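Local coordinates for protein glycinin A3B4 subunit (Glycine max, PDB 2D5F) that probably serves as a seed storage protein, a member of the 11S globulin family that assembles into hexamers, at residues A341-P346 and S487-N492. Residues are numbered along the deposited sequence; the frame is centred on the assembly and turned at random.
Sequences ADFYNP and SGPLVN
The carbonyl oxygen of Leu-490 accepts a weak hydrogen bond from the side-chain amide of Asn-345, with ND2 of Asn-345 3.3 Å from O of Leu-490. The N-H...O angle is 133°. The contact brings together two sheets of the C-terminal cupin domain of this 11S globulin. Strand 343-345 is an outermost strand of one sheet within this chain and pairs with strand 349-354; Tyr-344 also makes backbone hydrogen bonds to a second subunit. Strand 490-491 belongs to the other and pairs with strand 379-385. The touching parts, 343-345 and 489-492, run in nearly the same direction, but no backbone hydrogen bond links them.

Asn-345 has CG anti to its own N (chi1 177°), which carries the amide over to the Leu-490 carbonyl. The other end of that amide is also held: OD1 accepts a hydrogen bond from the backbone N of Lys-347. CB of Asn-345 also packs on CB of Leu-490 at 4.1 Å. An alanine here is likely to leave the Lys-347 N-H without this acceptor and to remove the weak tie to Leu-490.

Apolar groups fill the neighbouring part. CD1 of Leu-490 lies 4.0 Å from O of Phe-343 and close to CB of Phe-343. The Phe-343 ring meets Pro-489 obliquely, and the two side chains cross at about a right angle. Ile-351 touches both Phe-343 and Leu-490, so it lines the same junction. Asp-342 and Phe-343 both face Ile-351 in a classic beta bulge. OD2 of Asp-342 makes a salt bridge with Lys-113 of the second subunit.

At the far end the amide planes of Asn-345 and Asn-492 lie 62° apart. Their ND2 atoms approach to 3.4 Å, but both are donors and form no hydrogen bond. On the Phe-343 ring, CD2 rests 3.7 Å from CG of Pro-489.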
ATOM      1  N   ALA B 341     -25.263  15.524   3.710  1.00 25.41           N
ATOM      2  CA  ALA B 341     -25.569  15.253   2.310  1.00 30.78           C
ATOM      3  C   ALA B 341     -24.392  15.507   1.366  1.00 27.78           C
ATOM      4  O   ALA B 341     -23.691  16.517   1.480  1.00 24.77           O
ATOM      5  CB  ALA B 341     -26.770  16.091   1.875  1.00 29.92           C
ATOM      6  N   ASP B 342     -24.195  14.591   0.423  1.00 22.26           N
ATOM      7  CA  ASP B 342     -23.121  14.712  -0.555  1.00 26.02           C
ATOM      8  C   ASP B 342     -23.677  15.230  -1.877  1.00 26.49           C
ATOM      9  O   ASP B 342     -22.966  15.874  -2.648  1.00 28.17           O
ATOM     10  CB  ASP B 342     -22.426  13.361  -0.729  1.00 21.15           C
ATOM     11  CG  ASP B 342     -21.657  12.953   0.515  1.00 26.50           C
ATOM     12  OD1 ASP B 342     -21.577  11.744   0.806  1.00 34.91           O
ATOM     13  OD2 ASP B 342     -21.124  13.850   1.207  1.00 28.77           O
ATOM     14  N   PHE B 343     -24.952  14.936  -2.122  1.00 28.40           N
ATOM     15  CA  PHE B 343     -25.679  15.400  -3.308  1.00 22.12           C
ATOM     16  C   PHE B 343     -26.940  16.047  -2.736  1.00 25.33           C
ATOM     17  O   PHE B 343     -27.536  15.512  -1.802  1.00 19.80           O
ATOM     18  CB  PHE B 343     -26.110  14.243  -4.213  1.00 31.69           C
ATOM     19  CG  PHE B 343     -24.977  13.506  -4.866  1.00 35.54           C
ATOM     20  CD1 PHE B 343     -24.201  12.606  -4.140  1.00 40.80           C
ATOM     21  CD2 PHE B 343     -24.722  13.671  -6.223  1.00 36.66           C
ATOM     22  CE1 PHE B 343     -23.190  11.873  -4.761  1.00 49.20           C
ATOM     23  CE2 PHE B 343     -23.712  12.946  -6.856  1.00 45.65           C
ATOM     24  CZ  PHE B 343     -22.946  12.044  -6.124  1.00 48.53           C
ATOM     25  N   TYR B 344     -27.355  17.183  -3.286  1.00 25.32           N
ATOM     26  CA  TYR B 344     -28.543  17.847  -2.762  1.00 24.39           C
ATOM     27  C   TYR B 344     -29.225  18.786  -3.747  1.00 28.88           C
ATOM     28  O   TYR B 344     -28.572  19.579  -4.426  1.00 27.83           O
ATOM     29  CB  TYR B 344     -28.187  18.616  -1.484  1.00 21.61           C
ATOM     30  CG  TYR B 344     -29.336  19.395  -0.873  1.00 29.70           C
ATOM     31  CD1 TYR B 344     -29.261  20.784  -0.730  1.00 27.93           C
ATOM     32  CD2 TYR B 344     -30.493  18.749  -0.434  1.00 29.89           C
ATOM     33  CE1 TYR B 344     -30.305  21.508  -0.165  1.00 29.42           C
ATOM     34  CE2 TYR B 344     -31.546  19.468   0.135  1.00 29.43           C
ATOM     35  CZ  TYR B 344     -31.444  20.848   0.265  1.00 28.91           C
ATOM     36  OH  TYR B 344     -32.470  21.575   0.826  1.00 25.53           O
ATOM     37  N   ASN B 345     -30.551  18.663  -3.809  1.00 30.76           N
ATOM     38  CA  ASN B 345     -31.428  19.479  -4.654  1.00 26.75           C
ATOM     39  C   ASN B 345     -32.621  19.746  -3.740  1.00 30.29           C
ATOM     40  O   ASN B 345     -33.448  18.858  -3.513  1.00 27.52           O
ATOM     41  CB  ASN B 345     -31.893  18.696  -5.881  1.00 26.16           C
ATOM     42  CG  ASN B 345     -32.868  19.487  -6.743  1.00 33.30           C
ATOM     43  OD1 ASN B 345     -33.677  20.263  -6.232  1.00 34.22           O
ATOM     44  ND2 ASN B 345     -32.807  19.278  -8.052  1.00 28.91           N
ATOM     45  N   PRO B 346     -32.730  20.975  -3.211  1.00 34.64           N
ATOM     46  CA  PRO B 346     -33.825  21.350  -2.308  1.00 31.29           C
ATOM     47  C   PRO B 346     -35.232  20.927  -2.724  1.00 24.16           C
ATOM     48  O   PRO B 346     -36.106  20.764  -1.875  1.00 27.91           O
ATOM     49  CB  PRO B 346     -33.677  22.870  -2.195  1.00 31.67           C
ATOM     50  CG  PRO B 346     -33.079  23.248  -3.518  1.00 39.92           C
ATOM     51  CD  PRO B 346     -32.028  22.175  -3.702  1.00 32.02           C
ATOM     52  N   SER B 487     -28.502  19.454 -13.309  1.00 37.39           N
ATOM     53  CA  SER B 487     -27.390  18.575 -13.649  1.00 38.91           C
ATOM     54  C   SER B 487     -27.262  17.263 -12.863  1.00 35.05           C
ATOM     55  O   SER B 487     -26.909  16.228 -13.432  1.00 30.60           O
ATOM     56  CB  SER B 487     -26.087  19.365 -13.533  1.00 42.87           C
ATOM     57  OG  SER B 487     -25.000  18.636 -14.064  1.00 57.20           O
ATOM     58  N   GLY B 488     -27.551  17.307 -11.567  1.00 33.70           N
ATOM     59  CA  GLY B 488     -27.420  16.124 -10.732  1.00 27.08           C
ATOM     60  C   GLY B 488     -28.369  14.955 -10.940  1.00 28.39           C
ATOM     61  O   GLY B 488     -29.238  14.989 -11.812  1.00 26.68           O
ATOM     62  N   PRO B 489     -28.211  13.890 -10.134  1.00 22.56           N
ATOM     63  CA  PRO B 489     -29.022  12.668 -10.172  1.00 22.79           C
ATOM     64  C   PRO B 489     -30.391  12.827  -9.512  1.00 22.46           C
ATOM     65  O   PRO B 489     -31.280  11.997  -9.697  1.00 27.72           O
ATOM     66  CB  PRO B 489     -28.147  11.655  -9.439  1.00 19.66           C
ATOM     67  CG  PRO B 489     -27.488  12.492  -8.398  1.00 19.95           C
ATOM     68  CD  PRO B 489     -27.104  13.747  -9.169  1.00 19.16           C
ATOM     69  N   LEU B 490     -30.556  13.889  -8.733  1.00 24.94           N
ATOM     70  CA  LEU B 490     -31.827  14.128  -8.057  1.00 25.61           C
ATOM     71  C   LEU B 490     -32.642  15.100  -8.899  1.00 28.60           C
ATOM     72  O   LEU B 490     -32.241  16.245  -9.105  1.00 25.31           O
ATOM     73  CB  LEU B 490     -31.571  14.685  -6.656  1.00 24.12           C
ATOM     74  CG  LEU B 490     -30.818  13.676  -5.785  1.00 22.42           C
ATOM     75  CD1 LEU B 490     -30.214  14.360  -4.574  1.00 27.15           C
ATOM     76  CD2 LEU B 490     -31.770  12.564  -5.379  1.00 23.48           C
ATOM     77  N   VAL B 491     -33.794  14.630  -9.372  1.00 31.38           N
ATOM     78  CA  VAL B 491     -34.662  15.421 -10.238  1.00 30.60           C
ATOM     79  C   VAL B 491     -36.043  15.783  -9.699  1.00 27.31           C
ATOM     80  O   VAL B 491     -36.777  14.935  -9.192  1.00 23.68           O
ATOM     81  CB  VAL B 491     -34.861  14.698 -11.585  1.00 32.84           C
ATOM     82  CG1 VAL B 491     -35.847  15.464 -12.457  1.00 33.45           C
ATOM     83  CG2 VAL B 491     -33.521  14.548 -12.288  1.00 32.68           C
ATOM     84  N   ASN B 492     -36.393  17.057  -9.815  1.00 28.03           N
ATOM     85  CA  ASN B 492     -37.708  17.513  -9.388  1.00 37.10           C
ATOM     86  C   ASN B 492     -38.510  17.661 -10.679  1.00 38.35           C
ATOM     87  O   ASN B 492     -38.350  18.633 -11.414  1.00 39.53           O
ATOM     88  CB  ASN B 492     -37.604  18.847  -8.634  1.00 35.63           C
ATOM     89  CG  ASN B 492     -36.957  19.949  -9.459  1.00 46.44           C
ATOM     90  OD1 ASN B 492     -37.601  20.957  -9.776  1.00 45.71           O
ATOM     91  ND2 ASN B 492     -35.680  19.771  -9.804  1.00 29.41           N
TER